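Local coordinates for lipolytic protein G-D-S-L family (Chitinophaga pinensis, PDB 4Q7Q), which is of unknown function but, as a GDSL family member of the SGNH hydrolase clan, probably hydrolyses ester bonds as a lipase or acylhydrolase, at residues A[110-113]-A[114-118]; A[164-167]-A[168-171]; A[153-156]-A[157-161]. All blocks are in the same frame, centred on the assembly; numbering follows the deposited sequence.

Contact 1: A[110-113]-A[114-118]; sequences IIIS and KIRQL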
ATOM      1  N   ILE A 110      -1.595 -16.850  -7.771  1.00 19.51           N
ATOM      2  CA  ILE A 110      -0.517 -17.556  -7.088  1.00 19.72           C
ATOM      3  C   ILE A 110      -0.576 -17.350  -5.571  1.00 18.72           C
ATOM      4  O   ILE A 110      -0.460 -18.304  -4.798  1.00 20.04           O
ATOM      5  CB  ILE A 110       0.853 -17.094  -7.637  1.00 18.84           C
ATOM      6  CG1 ILE A 110       0.995 -17.533  -9.095  1.00 19.00           C
ATOM      7  CG2 ILE A 110       2.001 -17.617  -6.780  1.00 20.35           C
ATOM      8  CD1 ILE A 110       2.240 -17.008  -9.746  1.00 20.51           C
ATOM      9  N   ILE A 111      -0.778 -16.105  -5.150  1.00 18.37           N
ATOM     10  CA  ILE A 111      -0.799 -15.777  -3.730  1.00 16.95           C
ATOM     11  C   ILE A 111      -1.991 -16.402  -3.014  1.00 16.76           C
ATOM     12  O   ILE A 111      -1.834 -17.034  -1.969  1.00 18.27           O
ATOM     13  CB  ILE A 111      -0.801 -14.255  -3.506  1.00 17.60           C
ATOM     14  CG1 ILE A 111       0.515 -13.654  -3.999  1.00 18.09           C
ATOM     15  CG2 ILE A 111      -1.019 -13.924  -2.033  1.00 18.80           C
ATOM     16  CD1 ILE A 111       0.462 -12.145  -4.219  1.00 17.40           C
ATOM     17  N   ILE A 112      -3.181 -16.249  -3.581  1.00 18.32           N
ATOM     18  CA  ILE A 112      -4.372 -16.814  -2.953  1.00 20.30           C
ATOM     19  C   ILE A 112      -4.314 -18.342  -2.943  1.00 20.00           C
ATOM     20  O   ILE A 112      -4.724 -18.981  -1.972  1.00 22.51           O
ATOM     21  CB  ILE A 112      -5.660 -16.285  -3.612  1.00 21.45           C
ATOM     22  CG1 ILE A 112      -5.845 -14.815  -3.228  1.00 21.87           C
ATOM     23  CG2 ILE A 112      -6.874 -17.107  -3.182  1.00 22.19           C
ATOM     24  CD1 ILE A 112      -6.869 -14.088  -4.058  1.00 22.04           C
ATOM     25  N   SER A 113      -3.766 -18.931  -4.000  1.00 21.35           N
ATOM     26  CA  SER A 113      -3.600 -20.384  -4.031  1.00 21.89           C
ATOM     27  C   SER A 113      -2.663 -20.871  -2.929  1.00 22.49           C
ATOM     28  O   SER A 113      -2.934 -21.889  -2.292  1.00 23.24           O
ATOM     29  CB  SER A 113      -3.106 -20.856  -5.396  1.00 24.92           C
ATOM     30  OG  SER A 113      -4.088 -20.616  -6.386  1.00 27.32           O
ATOM     31  N   LYS A 114      -1.573 -20.138  -2.692  1.00 22.76           N
ATOM     32  CA  LYS A 114      -0.639 -20.505  -1.624  1.00 22.91           C
ATOM     33  C   LYS A 114      -1.314 -20.443  -0.263  1.00 21.93           C
ATOM     34  O   LYS A 114      -1.136 -21.330   0.573  1.00 23.07           O
ATOM     35  CB  LYS A 114       0.587 -19.597  -1.617  1.00 23.34           C
ATOM     36  CG  LYS A 114       1.575 -19.913  -0.500  1.00 23.16           C
ATOM     37  CD  LYS A 114       2.258 -21.254  -0.729  1.00 24.94           C
ATOM     38  CE  LYS A 114       3.428 -21.451   0.223  1.00 27.28           C
ATOM     39  NZ  LYS A 114       4.061 -22.796   0.042  1.00 27.74           N
ATOM     40  N   ILE A 115      -2.078 -19.383  -0.037  1.00 21.10           N
ATOM     41  CA  ILE A 115      -2.789 -19.222   1.226  1.00 21.71           C
ATOM     42  C   ILE A 115      -3.698 -20.420   1.493  1.00 22.86           C
ATOM     43  O   ILE A 115      -3.705 -20.984   2.592  1.00 23.90           O
ATOM     44  CB  ILE A 115      -3.614 -17.933   1.232  1.00 21.30           C
ATOM     45  CG1 ILE A 115      -2.674 -16.731   1.288  1.00 21.10           C
ATOM     46  CG2 ILE A 115      -4.584 -17.935   2.405  1.00 23.15           C
ATOM     47  CD1 ILE A 115      -3.365 -15.393   1.109  1.00 22.38           C
ATOM     48  N   ARG A 116      -4.439 -20.826   0.468  1.00 23.20           N
ATOM     49  CA  ARG A 116      -5.364 -21.943   0.595  1.00 25.07           C
ATOM     50  C   ARG A 116      -4.631 -23.270   0.800  1.00 26.10           C
ATOM     51  O   ARG A 116      -5.136 -24.168   1.472  1.00 28.28           O
ATOM     52  CB  ARG A 116      -6.315 -21.984  -0.602  1.00 26.35           C
ATOM     53  CG  ARG A 116      -7.333 -20.846  -0.559  1.00 28.63           C
ATOM     54  CD  ARG A 116      -8.159 -20.744  -1.822  1.00 30.14           C
ATOM     55  NE  ARG A 116      -9.262 -19.795  -1.674  1.00 29.83           N
ATOM     56  CZ  ARG A 116      -9.900 -19.229  -2.695  1.00 31.23           C
ATOM     57  NH1 ARG A 116      -9.528 -19.494  -3.942  1.00 30.81           N
ATOM     58  NH2 ARG A 116     -10.897 -18.379  -2.472  1.00 32.78           N
ATOM     59  N   GLN A 117      -3.429 -23.381   0.242  1.00 26.53           N
ATOM     60  CA  GLN A 117      -2.577 -24.539   0.504  1.00 28.59           C
ATOM     61  C   GLN A 117      -2.134 -24.559   1.969  1.00 27.66           C
ATOM     62  O   GLN A 117      -2.150 -25.606   2.618  1.00 28.30           O
ATOM     63  CB  GLN A 117      -1.350 -24.520  -0.406  1.00 32.15           C
ATOM     64  CG  GLN A 117      -0.287 -25.546  -0.043  1.00 35.97           C
ATOM     65  CD  GLN A 117       1.111 -25.098  -0.440  1.00 40.13           C
ATOM     66  OE1 GLN A 117       1.798 -24.407   0.317  1.00 40.93           O
ATOM     67  NE2 GLN A 117       1.537 -25.487  -1.636  1.00 41.85           N
ATOM     68  N   LEU A 118      -1.740 -23.393   2.480  1.00 27.03           N
ATOM     69  CA  LEU A 118      -1.292 -23.266   3.864  1.00 26.02           C
ATOM     70  C   LEU A 118      -2.416 -23.549   4.848  1.00 26.18           C
ATOM     71  O   LEU A 118      -2.220 -24.244   5.845  1.00 27.48           O
ATOM     72  CB  LEU A 118      -0.724 -21.867   4.123  1.00 25.75           C
ATOM     73  CG  LEU A 118       0.630 -21.552   3.488  1.00 27.31           C
ATOM     74  CD1 LEU A 118       0.901 -20.051   3.515  1.00 28.79           C
ATOM     75  CD2 LEU A 118       1.735 -22.326   4.200  1.00 28.73           C
TER
HETATM   76  O   HOH W   1      -7.330 -20.739  -5.345  1.00 38.37           O

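Contact 2: A[164-167]-A[168-171]; sequences VLTI and GRYE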
ATOM      1  N   VAL A 164      -8.192  -5.768  -7.919  1.00 17.67           N
ATOM      2  CA  VAL A 164      -8.349  -6.345  -6.588  1.00 16.84           C
ATOM      3  C   VAL A 164      -9.835  -6.488  -6.240  1.00 18.48           C
ATOM      4  O   VAL A 164     -10.272  -7.524  -5.745  1.00 19.19           O
ATOM      5  CB  VAL A 164      -7.620  -5.497  -5.522  1.00 17.91           C
ATOM      6  CG1 VAL A 164      -7.951  -6.003  -4.123  1.00 18.27           C
ATOM      7  CG2 VAL A 164      -6.098  -5.501  -5.782  1.00 17.81           C
ATOM      8  N   LEU A 165     -10.613  -5.449  -6.523  1.00 18.74           N
ATOM      9  CA  LEU A 165     -12.053  -5.502  -6.290  1.00 19.47           C
ATOM     10  C   LEU A 165     -12.704  -6.625  -7.092  1.00 20.85           C
ATOM     11  O   LEU A 165     -13.565  -7.343  -6.589  1.00 22.10           O
ATOM     12  CB  LEU A 165     -12.706  -4.165  -6.624  1.00 21.25           C
ATOM     13  CG  LEU A 165     -12.419  -3.013  -5.657  1.00 22.43           C
ATOM     14  CD1 LEU A 165     -12.786  -1.698  -6.318  1.00 23.66           C
ATOM     15  CD2 LEU A 165     -13.192  -3.191  -4.356  1.00 23.83           C
ATOM     16  N   THR A 166     -12.287  -6.775  -8.343  1.00 21.44           N
ATOM     17  CA  THR A 166     -12.827  -7.826  -9.206  1.00 22.15           C
ATOM     18  C   THR A 166     -12.516  -9.223  -8.673  1.00 22.42           C
ATOM     19  O   THR A 166     -13.385 -10.086  -8.667  1.00 23.99           O
ATOM     20  CB  THR A 166     -12.312  -7.674 -10.653  1.00 22.91           C
ATOM     21  OG1 THR A 166     -12.726  -6.403 -11.168  1.00 24.55           O
ATOM     22  CG2 THR A 166     -12.864  -8.770 -11.548  1.00 22.39           C
ATOM     23  N   ILE A 167     -11.285  -9.440  -8.213  1.00 22.01           N
ATOM     24  CA  ILE A 167     -10.904 -10.729  -7.635  1.00 22.09           C
ATOM     25  C   ILE A 167     -11.708 -11.013  -6.376  1.00 23.26           C
ATOM     26  O   ILE A 167     -12.159 -12.140  -6.156  1.00 23.91           O
ATOM     27  CB  ILE A 167      -9.394 -10.777  -7.300  1.00 20.50           C
ATOM     28  CG1 ILE A 167      -8.563 -10.679  -8.581  1.00 22.08           C
ATOM     29  CG2 ILE A 167      -9.037 -12.057  -6.562  1.00 20.89           C
ATOM     30  CD1 ILE A 167      -7.109 -10.390  -8.333  1.00 23.31           C
ATOM     31  N   GLY A 168     -11.885  -9.983  -5.552  1.00 23.49           N
ATOM     32  CA  GLY A 168     -12.695 -10.097  -4.352  1.00 24.40           C
ATOM     33  C   GLY A 168     -14.115 -10.530  -4.669  1.00 25.71           C
ATOM     34  O   GLY A 168     -14.648 -11.448  -4.043  1.00 26.08           O
ATOM     35  N   ARG A 169     -14.734  -9.871  -5.647  1.00 26.49           N
ATOM     36  CA  ARG A 169     -16.087 -10.227  -6.058  1.00 29.15           C
ATOM     37  C   ARG A 169     -16.159 -11.652  -6.598  1.00 29.77           C
ATOM     38  O   ARG A 169     -17.108 -12.373  -6.314  1.00 30.39           O
ATOM     39  CB  ARG A 169     -16.621  -9.245  -7.103  1.00 31.61           C
ATOM     40  CG  ARG A 169     -16.991  -7.883  -6.537  1.00 35.51           C
ATOM     41  CD  ARG A 169     -17.686  -7.010  -7.575  1.00 38.85           C
ATOM     42  NE  ARG A 169     -16.967  -5.758  -7.805  1.00 41.75           N
ATOM     43  CZ  ARG A 169     -16.265  -5.490  -8.902  1.00 43.66           C
ATOM     44  NH1 ARG A 169     -15.643  -4.326  -9.026  1.00 43.58           N
ATOM     45  NH2 ARG A 169     -16.195  -6.384  -9.880  1.00 45.14           N
ATOM     46  N   TYR A 170     -15.157 -12.049  -7.375  1.00 29.33           N
ATOM     47  CA  TYR A 170     -15.145 -13.372  -7.988  1.00 30.45           C
ATOM     48  C   TYR A 170     -15.029 -14.475  -6.943  1.00 30.36           C
ATOM     49  O   TYR A 170     -15.696 -15.502  -7.041  1.00 31.41           O
ATOM     50  CB  TYR A 170     -13.998 -13.475  -8.996  1.00 32.42           C
ATOM     51  CG  TYR A 170     -13.885 -14.828  -9.658  1.00 33.14           C
ATOM     52  CD1 TYR A 170     -14.881 -15.291 -10.506  1.00 34.38           C
ATOM     53  CD2 TYR A 170     -12.781 -15.641  -9.438  1.00 33.81           C
ATOM     54  CE1 TYR A 170     -14.784 -16.529 -11.115  1.00 35.63           C
ATOM     55  CE2 TYR A 170     -12.675 -16.881 -10.043  1.00 34.77           C
ATOM     56  CZ  TYR A 170     -13.679 -17.319 -10.882  1.00 36.39           C
ATOM     57  OH  TYR A 170     -13.578 -18.550 -11.489  1.00 37.57           O
ATOM     58  N   GLU A 171     -14.183 -14.251  -5.944  1.00 29.46           N
ATOM     59  CA  GLU A 171     -13.921 -15.258  -4.921  1.00 29.24           C
ATOM     60  C   GLU A 171     -14.836 -15.136  -3.706  1.00 30.69           C
ATOM     61  O   GLU A 171     -14.782 -15.972  -2.797  1.00 32.31           O
ATOM     62  CB  GLU A 171     -12.462 -15.171  -4.463  1.00 28.91           C
ATOM     63  CG  GLU A 171     -11.448 -15.645  -5.484  1.00 30.00           C
ATOM     64  CD  GLU A 171     -11.321 -17.158  -5.522  1.00 31.04           C
ATOM     65  OE1 GLU A 171     -12.220 -17.854  -5.001  1.00 33.37           O
ATOM     66  OE2 GLU A 171     -10.317 -17.655  -6.070  1.00 31.15           O
TER

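Contact 3: A[153-156]-A[157-161]; sequences NGQT and LEEFA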
ATOM      1  N   ASN A 153       3.031   4.009 -17.711  1.00 15.96           N
ATOM      2  CA  ASN A 153       3.001   3.004 -18.765  0.53 17.00           C
ATOM      3  C   ASN A 153       1.575   2.701 -19.231  1.00 17.47           C
ATOM      4  O   ASN A 153       1.210   1.548 -19.451  1.00 19.35           O
ATOM      5  CB  ASN A 153       3.732   1.734 -18.311  0.53 18.04           C
ATOM      6  CG  ASN A 153       5.219   1.968 -18.087  0.53 20.76           C
ATOM      7  OD1 ASN A 153       5.672   3.111 -17.981  0.53 23.91           O
ATOM      8  ND2 ASN A 153       5.988   0.890 -18.033  0.53 22.48           N
ATOM      9  N   GLY A 154       0.762   3.747 -19.366  1.00 17.05           N
ATOM     10  CA  GLY A 154      -0.579   3.603 -19.899  1.00 16.94           C
ATOM     11  C   GLY A 154      -1.603   3.035 -18.944  1.00 16.77           C
ATOM     12  O   GLY A 154      -2.719   2.726 -19.347  1.00 18.37           O
ATOM     13  N   GLN A 155      -1.239   2.905 -17.674  1.00 15.61           N
ATOM     14  CA  GLN A 155      -2.162   2.368 -16.669  1.00 15.80           C
ATOM     15  C   GLN A 155      -2.364   3.324 -15.508  1.00 15.32           C
ATOM     16  O   GLN A 155      -1.413   3.955 -15.044  1.00 16.00           O
ATOM     17  CB  GLN A 155      -1.662   1.026 -16.125  1.00 15.27           C
ATOM     18  CG  GLN A 155      -1.417  -0.001 -17.202  1.00 16.10           C
ATOM     19  CD  GLN A 155      -1.036  -1.369 -16.645  1.00 16.66           C
ATOM     20  OE1 GLN A 155      -1.664  -2.382 -16.970  1.00 19.92           O
ATOM     21  NE2 GLN A 155       0.013  -1.408 -15.830  1.00 16.08           N
ATOM     22  N   THR A 156      -3.605   3.435 -15.036  1.00 15.48           N
ATOM     23  CA  THR A 156      -3.876   4.193 -13.818  1.00 15.92           C
ATOM     24  C   THR A 156      -3.768   3.273 -12.621  1.00 16.00           C
ATOM     25  O   THR A 156      -3.950   2.062 -12.736  1.00 16.63           O
ATOM     26  CB  THR A 156      -5.293   4.774 -13.800  1.00 16.57           C
ATOM     27  OG1 THR A 156      -6.236   3.696 -13.758  1.00 18.55           O
ATOM     28  CG2 THR A 156      -5.548   5.645 -15.026  1.00 18.56           C
ATOM     29  N   LEU A 157      -3.498   3.848 -11.460  1.00 15.32           N
ATOM     30  CA  LEU A 157      -3.459   3.067 -10.233  1.00 13.62           C
ATOM     31  C   LEU A 157      -4.855   2.525  -9.942  1.00 14.81           C
ATOM     32  O   LEU A 157      -5.008   1.421  -9.395  1.00 14.86           O
ATOM     33  CB  LEU A 157      -2.942   3.912  -9.064  1.00 14.53           C
ATOM     34  CG  LEU A 157      -2.788   3.203  -7.715  1.00 13.69           C
ATOM     35  CD1 LEU A 157      -1.869   1.979  -7.815  1.00 14.05           C
ATOM     36  CD2 LEU A 157      -2.255   4.193  -6.697  1.00 15.59           C
ATOM     37  N   GLU A 158      -5.875   3.278 -10.347  1.00 15.95           N
ATOM     38  CA  GLU A 158      -7.242   2.828 -10.149  1.00 16.44           C
ATOM     39  C   GLU A 158      -7.509   1.470 -10.803  1.00 17.06           C
ATOM     40  O   GLU A 158      -8.286   0.673 -10.276  1.00 17.16           O
ATOM     41  CB  GLU A 158      -8.247   3.866 -10.648  1.00 19.16           C
ATOM     42  CG  GLU A 158      -9.669   3.469 -10.318  1.00 22.87           C
ATOM     43  CD  GLU A 158     -10.704   4.469 -10.780  1.00 28.91           C
ATOM     44  OE1 GLU A 158     -10.391   5.310 -11.650  1.00 32.06           O
ATOM     45  OE2 GLU A 158     -11.838   4.413 -10.264  1.00 31.12           O
ATOM     46  N   GLU A 159      -6.866   1.201 -11.940  1.00 16.48           N
ATOM     47  CA  GLU A 159      -7.030  -0.103 -12.586  1.00 16.67           C
ATOM     48  C   GLU A 159      -6.575  -1.241 -11.685  1.00 17.04           C
ATOM     49  O   GLU A 159      -7.144  -2.335 -11.712  1.00 16.72           O
ATOM     50  CB  GLU A 159      -6.242  -0.172 -13.880  1.00 18.67           C
ATOM     51  CG  GLU A 159      -6.795   0.683 -14.975  1.00 20.19           C
ATOM     52  CD  GLU A 159      -5.937   0.593 -16.209  1.00 23.68           C
ATOM     53  OE1 GLU A 159      -5.860  -0.505 -16.800  1.00 26.60           O
ATOM     54  OE2 GLU A 159      -5.322   1.609 -16.570  1.00 25.67           O
ATOM     55  N   PHE A 160      -5.533  -0.980 -10.903  1.00 16.18           N
ATOM     56  CA  PHE A 160      -5.014  -1.963  -9.956  1.00 15.24           C
ATOM     57  C   PHE A 160      -6.005  -2.181  -8.817  1.00 15.75           C
ATOM     58  O   PHE A 160      -6.265  -3.315  -8.415  1.00 16.51           O
ATOM     59  CB  PHE A 160      -3.631  -1.531  -9.446  1.00 15.42           C
ATOM     60  CG  PHE A 160      -2.561  -1.610 -10.494  1.00 14.40           C
ATOM     61  CD1 PHE A 160      -2.514  -0.684 -11.529  1.00 16.13           C
ATOM     62  CD2 PHE A 160      -1.612  -2.624 -10.468  1.00 14.61           C
ATOM     63  CE1 PHE A 160      -1.539  -0.765 -12.514  1.00 14.67           C
ATOM     64  CE2 PHE A 160      -0.640  -2.711 -11.448  1.00 14.82           C
ATOM     65  CZ  PHE A 160      -0.600  -1.781 -12.467  1.00 15.19           C
ATOM     66  N   ALA A 161      -6.568  -1.097  -8.297  1.00 16.50           N
ATOM     67  CA  ALA A 161      -7.609  -1.217  -7.285  1.00 16.87           C
ATOM     68  C   ALA A 161      -8.797  -1.998  -7.836  1.00 17.22           C
ATOM     69  O   ALA A 161      -9.366  -2.849  -7.149  1.00 18.42           O
ATOM     70  CB  ALA A 161      -8.045   0.151  -6.813  1.00 18.65           C
TER
HETATM   71  O   HOH W   2      -4.462   0.799 -19.265  1.00 42.51           O
HETATM   72  O   HOH W   3      -8.887   4.144 -14.405  1.00 30.35           O

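Contact 1: A[110-113]-A[114-118]
Ile112 and Arg116, one turn apart in the last turns of helix 104-118, run side by side and point the same way, an example of how an i to i+4 pair can shield the flat end of an arginine. The CG2 methyl of Ile112 sits over one face of the guanidinium, displaced toward its rim, with Ile112 CG2 and Arg116 NH1 3.6 Å apart. With chi1 of Ile112 at -71°, CG1 stands anti to the carbonyl carbon, which leaves CG2 anti to the backbone N and next to the arginine, whose chain, extended from CG to NE, brings its head alongside. In the backbone, Arg116 N donates to Ile112 O at 3.1 Å, with 161° at the hydrogen.

At the edge of the guanidinium, in its plane, water 1 accepts from Arg116 NH1 at 2.9 Å and gives a weak bond of 3.4 Å to Ser113 OG. That hydroxyl has its stronger partner in Arg109 O, one turn back, while Ser113 O receives Gln117 N at 3.0 Å.

Lys114 takes another side of the helix. Its N donates to Ile110 O, and its CB lies 3.5 Å from Ile111 O. Beyond the bend at chi2 (69°), Lys114 NZ meets Gln117 OE1 at 2.8 Å, in the carbonyl plane and on a lone pair; a salt bridge to Asp64 gives the ammonium a second partner.

The helix is amphipathic and flanks the parallel sheet. Ile111 and Ile115 pack on strand 73-77, Ile112 and Ile115 on Ile124 of strand 123-127, and Ile110 and Ile111 on helix 56-61, while Arg116 NH2 reaches across to Glu171 of helix 157-171 in a salt bridge.

Contact 2: A[164-167]-A[168-171]
This is a local i to i+4 contact along the last two turns of helix 157-171, a layer helix of the alpha/beta SGNH hydrolase fold, and the residues meeting most closely through their side chains are Arg169 with Leu165 and Thr166. It illustrates how an arginine can fold back on its own helix. The guanidinium lies with one face against the backbone of the preceding turn: Leu165 O stands 3.9 Å from the guanidinium plane of Arg169, over its centre, and Thr166 N lies over the same face nearer the rim. A bend at chi3 (-122°) lays the group down there instead of letting the chain run straight on. The same Leu165 O accepts the backbone N of Arg169 at 2.9 Å, so the carbonyl, already engaged with the main chain, also faces a positive group that would probably polarise it further.

Thr166 crosses the arginine at a slant. Its OG1 lies 3.7 Å from Arg169 NH2, a neighbour; the hydroxyl's hydrogen bond is to Asn162 O, one turn earlier.

Gly168, buried and without a side chain, donates its N to Val164 O at 2.9 Å, while Val164 and Ile167 pack on Leu126 of strand 123-127 and on Phe108 of helix 104-118. Tyr170, with CG anti to its own N (chi1 179°), sends its ring away from the preceding turn toward Tyr95 and Gln96.

The helix finishes at Glu171, whose OE2 is hydrogen-bonded to Tyr95 OH while OE1 pairs with Arg116. Around Ile167 O three atoms of this glutamate gather: Glu171 N donates to Ile167 O at 2.9 Å, and Glu171 CB and CG lie beside that oxygen, CB at 3.5 Å.

Contact 3: A[153-156]-A[157-161]
The ring of Phe160 is met at its edge from the residues just before the helix: Thr156 O lies in the ring plane, 3.3 Å from Phe160 CD1, and Gln155 NE2 comes close to the edge further round, 3.4 Å from Phe160 CZ. The Gln155 amide is turned almost perpendicular to the ring, 82° between planes, and is held so by bonds to Arg87 O and Val89 N. The ring also meets Trp83, itself nearly at right angles. Next to these groups is a capping box at the start of helix 157-171, a textbook case of two residues exchanging bonds to close a helix N-terminus.

Thr156 is the N-cap. Its OG1 is placed between the backbone N and the carbonyl carbon (chi1 65°), a position that aims the hydroxyl at the first turn, where it accepts Glu159 N at 3.2 Å. Glu159 N has a second, weak bond to Thr156 O. In return Thr156 N donates to Glu159 OE2 at 2.9 Å, approaching from above the carboxylate plane, 36° out of it. The two side chains cross at about a right angle: Glu159 CG passes 3.3 Å from Thr156 OG1, and the chain, extended beyond CG, carries OE2 on to Thr156 N. A carboxylate here is likely to be favoured by the positive end of the helix dipole.

An alanine in place of Glu159 has no carboxylate to take Thr156 N, so the box would probably keep just its threonine-to-backbone half and the N-cap would be held less firmly.

The loop is tied to the fold by a bond from Trp83 NE1 to Gln155 O, and Glu158 OE2 is bonded to His180 NE2. On the threonine, water 3 adds to the hydroxyl's contacts, 2.8 Å from Thr156 OG1, and gives Glu158 OE1 a weak bond.

Contacts 2 and 3 share one helix, 157-171: contact 3 caps its start and contact 2 lies in its last turns, their centres about 16 Å apart. Contact 1, on helix 104-118, lies beside contact 2 with centres about 15 Å apart. These two contacts meet at two points: a salt bridge of 2.9 Å between Arg116 NH2 and Glu171 OE1, and packing of Ile112 CD1 on Ile167 CG2 at 3.9 Å. Contacts 1 and 3 do not touch, their nearest atoms being about 12 Å apart. None of the three includes a member of the probable Ser14-His238-Asp235 triad; contacts 1 and 2 lie in helices flanking the parallel sheet, and contact 3 joins a loop to the start of one of them.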